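Local coordinates for protein copper-transporting ATPase RAN1 (Arabidopsis thaliana, PDB 3DXS) that probably moves copper ions across a membrane at the cost of ATP, this fragment being a metal-binding domain of the transporter, at residues A[11-17]-A[34-38]. The protein carries 1 engineered substitution. Residues are numbered along the deposited sequence; the frame is centred on the assembly and turned at random.
Sequences MTCAACS and SVALL. With ZN (zinc ion), chain B.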
ATOM      1  N   MET A  11       3.223 -11.588  -0.701  1.00 10.56           N
ATOM      2  CA  MET A  11       1.861 -11.913  -1.155  1.00 10.30           C
ATOM      3  C   MET A  11       1.901 -13.083  -2.102  1.00 10.02           C
ATOM      4  O   MET A  11       2.566 -13.022  -3.137  1.00  9.88           O
ATOM      5  CB  MET A  11       1.198 -10.736  -1.882  1.00 10.23           C
ATOM      6  CG  MET A  11       1.171  -9.428  -1.108  1.00 10.86           C
ATOM      7  SD  MET A  11       0.177  -8.201  -1.971  1.00 11.71           S
ATOM      8  CE  MET A  11       1.210  -7.927  -3.415  1.00 12.33           C
ATOM      9  N   THR A  12       1.178 -14.141  -1.757  1.00  9.59           N
ATOM     10  CA  THR A  12       1.146 -15.340  -2.614  1.00  9.48           C
ATOM     11  C   THR A  12      -0.230 -15.928  -2.868  1.00  9.19           C
ATOM     12  O   THR A  12      -0.369 -17.000  -3.445  1.00  9.27           O
ATOM     13  CB  THR A  12       2.095 -16.448  -2.101  1.00  9.16           C
ATOM     14  OG1 THR A  12       1.652 -16.920  -0.826  1.00  9.32           O
ATOM     15  CG2 THR A  12       3.537 -15.951  -1.978  1.00  8.96           C
ATOM     16  N   CYS A  13      -1.249 -15.216  -2.450  1.00  9.08           N
ATOM     17  CA  CYS A  13      -2.631 -15.589  -2.792  1.00  9.27           C
ATOM     18  C   CYS A  13      -3.570 -14.406  -2.771  1.00  9.15           C
ATOM     19  O   CYS A  13      -3.212 -13.310  -2.362  1.00  9.15           O
ATOM     20  CB  CYS A  13      -3.164 -16.695  -1.883  1.00  9.43           C
ATOM     21  SG  CYS A  13      -3.621 -16.151  -0.216  1.00 10.36           S
ATOM     22  N   ALA A  14      -4.781 -14.664  -3.214  1.00  9.42           N
ATOM     23  CA  ALA A  14      -5.817 -13.620  -3.288  1.00  9.55           C
ATOM     24  C   ALA A  14      -6.083 -13.014  -1.921  1.00  9.88           C
ATOM     25  O   ALA A  14      -6.252 -11.811  -1.786  1.00 10.39           O
ATOM     26  CB  ALA A  14      -7.116 -14.161  -3.907  1.00 10.08           C
ATOM     27  N   ALA A  15      -6.091 -13.866  -0.911  1.00  9.74           N
ATOM     28  CA  ALA A  15      -6.365 -13.404   0.458  1.00  9.76           C
ATOM     29  C   ALA A  15      -5.281 -12.447   0.912  1.00  9.45           C
ATOM     30  O   ALA A  15      -5.539 -11.482   1.644  1.00  9.71           O
ATOM     31  CB  ALA A  15      -6.497 -14.568   1.422  1.00  9.94           C
ATOM     32  N   CYS A  16      -4.063 -12.699   0.454  1.00  9.14           N
ATOM     33  CA  CYS A  16      -2.926 -11.832   0.807  1.00  8.88           C
ATOM     34  C   CYS A  16      -3.136 -10.437   0.243  1.00  8.89           C
ATOM     35  O   CYS A  16      -2.999  -9.438   0.927  1.00  8.78           O
ATOM     36  CB  CYS A  16      -1.593 -12.337   0.253  1.00  8.63           C
ATOM     37  SG  CYS A  16      -0.762 -13.648   1.152  1.00 10.08           S
ATOM     38  N   SER A  17      -3.425 -10.388  -1.043  1.00  8.70           N
ATOM     39  CA  SER A  17      -3.613  -9.101  -1.721  0.50  8.69           C
ATOM     40  C   SER A  17      -4.799  -8.355  -1.099  1.00  8.59           C
ATOM     41  O   SER A  17      -4.733  -7.144  -0.878  1.00  7.81           O
ATOM     42  CB  SER A  17      -3.749  -9.247  -3.255  0.50  8.93           C
ATOM     43  OG  SER A  17      -4.639 -10.282  -3.627  0.50  8.48           O
ATOM     44  N   SER A  34      -4.937  -0.014  -4.639  1.00 10.80           N
ATOM     45  CA  SER A  34      -5.061  -1.040  -5.664  0.50 10.79           C
ATOM     46  C   SER A  34      -3.833  -1.937  -5.661  1.00 10.50           C
ATOM     47  O   SER A  34      -2.721  -1.505  -5.956  1.00 11.01           O
ATOM     48  CB  SER A  34      -5.246  -0.383  -7.028  0.50 10.70           C
ATOM     49  OG  SER A  34      -6.341   0.521  -7.006  0.50 10.78           O
ATOM     50  N   VAL A  35      -4.075  -3.181  -5.311  1.00 10.18           N
ATOM     51  CA  VAL A  35      -3.019  -4.173  -5.142  1.00  9.94           C
ATOM     52  C   VAL A  35      -3.009  -5.132  -6.303  1.00 10.00           C
ATOM     53  O   VAL A  35      -4.043  -5.650  -6.714  1.00 10.60           O
ATOM     54  CB  VAL A  35      -3.207  -4.965  -3.836  1.00 10.04           C
ATOM     55  CG1 VAL A  35      -2.060  -5.946  -3.640  1.00 10.11           C
ATOM     56  CG2 VAL A  35      -3.338  -4.024  -2.637  1.00 10.37           C
ATOM     57  N   ALA A  36      -1.811  -5.322  -6.831  1.00  9.45           N
ATOM     58  CA  ALA A  36      -1.550  -6.247  -7.927  1.00  9.87           C
ATOM     59  C   ALA A  36      -0.692  -7.403  -7.446  1.00  9.91           C
ATOM     60  O   ALA A  36       0.532  -7.336  -7.398  1.00 10.58           O
ATOM     61  CB  ALA A  36      -0.877  -5.525  -9.102  1.00  9.66           C
ATOM     62  N   LEU A  37      -1.382  -8.467  -7.081  1.00  9.79           N
ATOM     63  CA  LEU A  37      -0.760  -9.658  -6.528  1.00  9.89           C
ATOM     64  C   LEU A  37       0.428 -10.088  -7.367  1.00 10.12           C
ATOM     65  O   LEU A  37       1.503 -10.340  -6.850  1.00 12.52           O
ATOM     66  CB  LEU A  37      -1.769 -10.811  -6.429  1.00  9.99           C
ATOM     67  CG  LEU A  37      -1.207 -12.169  -6.051  1.00  9.03           C
ATOM     68  CD1 LEU A  37      -0.595 -12.130  -4.649  1.00 10.13           C
ATOM     69  CD2 LEU A  37      -2.320 -13.214  -6.157  1.00  9.76           C
ATOM     70  N   LEU A  38       0.223 -10.143  -8.673  1.00  9.99           N
ATOM     71  CA  LEU A  38       1.233 -10.732  -9.575  1.00  9.61           C
ATOM     72  C   LEU A  38       2.496  -9.887  -9.671  1.00  9.36           C
ATOM     73  O   LEU A  38       3.584 -10.403  -9.940  1.00  9.30           O
ATOM     74  CB  LEU A  38       0.674 -10.991 -10.981  1.00  9.40           C
ATOM     75  CG  LEU A  38      -0.001 -12.352 -11.182  1.00  9.72           C
ATOM     76  CD1 LEU A  38      -1.048 -12.642 -10.124  1.00 10.35           C
ATOM     77  CD2 LEU A  38      -0.597 -12.409 -12.588  1.00  9.66           C
TER
HETATM   78 ZN    ZN B  75      -1.807 -15.609   0.985  0.75  5.75          ZN
HETATM   79  O   HOH W   1       3.378 -11.523  -5.165  1.00 12.11           O
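Leu37 packs its side chain against the metal-binding loop and the first turn of helix 14-25. Its CB rests near Ser17, with Leu37 CB 4.1 Å from Ser17 CB, and with CG anti to the backbone N (chi1 172°) the branched end is carried on toward the loop. There the two methyls part: Leu37 CD1 settles 3.6 Å from Met11 CB, while Leu37 CD2 lies against the backbone of Cys13, 3.8 Å from Cys13 C. A forked aliphatic residue suits this place because its two methyls can touch two different parts of the loop, Met11 and the Cys13 backbone, at once. Cut back to an alanine, this position would probably lose both methyl contacts, opening a gap beside Met11 CB and the Cys13 backbone. Met11, buried, brings a flexible thioether to the other half of the contact; its chain crosses Val35 at a slant, Met11 SD standing 3.6 Å from Val35 CG1, and the bend at chi3 (-68°) brings CE to the same methyl. That methyl also meets CB of Ser17, a residue small enough to let the strand come close, and Val20 of the helix touches both Met11 and Val35. In the conformer given, the Ser17 hydroxyl turns back to donate to Ala14 O. A water lies within hydrogen-bonding distance of both Met11 O and Leu37 O and bridges the segments. On the loop, Cys13 and Cys16 of the CxxC motif of this ferredoxin-like, heavy-metal-associated domain bind zinc, each SG at 2.2 Å; Thr12 N also donates to Cys16 SG, nearly straight at 170°, and would probably temper the thiolate's charge. The division of labour is plain: polar groups and sulfur ligands shape the metal site, while apolar contacts from Leu37 and Val35 seat its loop and helix start against the sheet's edge strand.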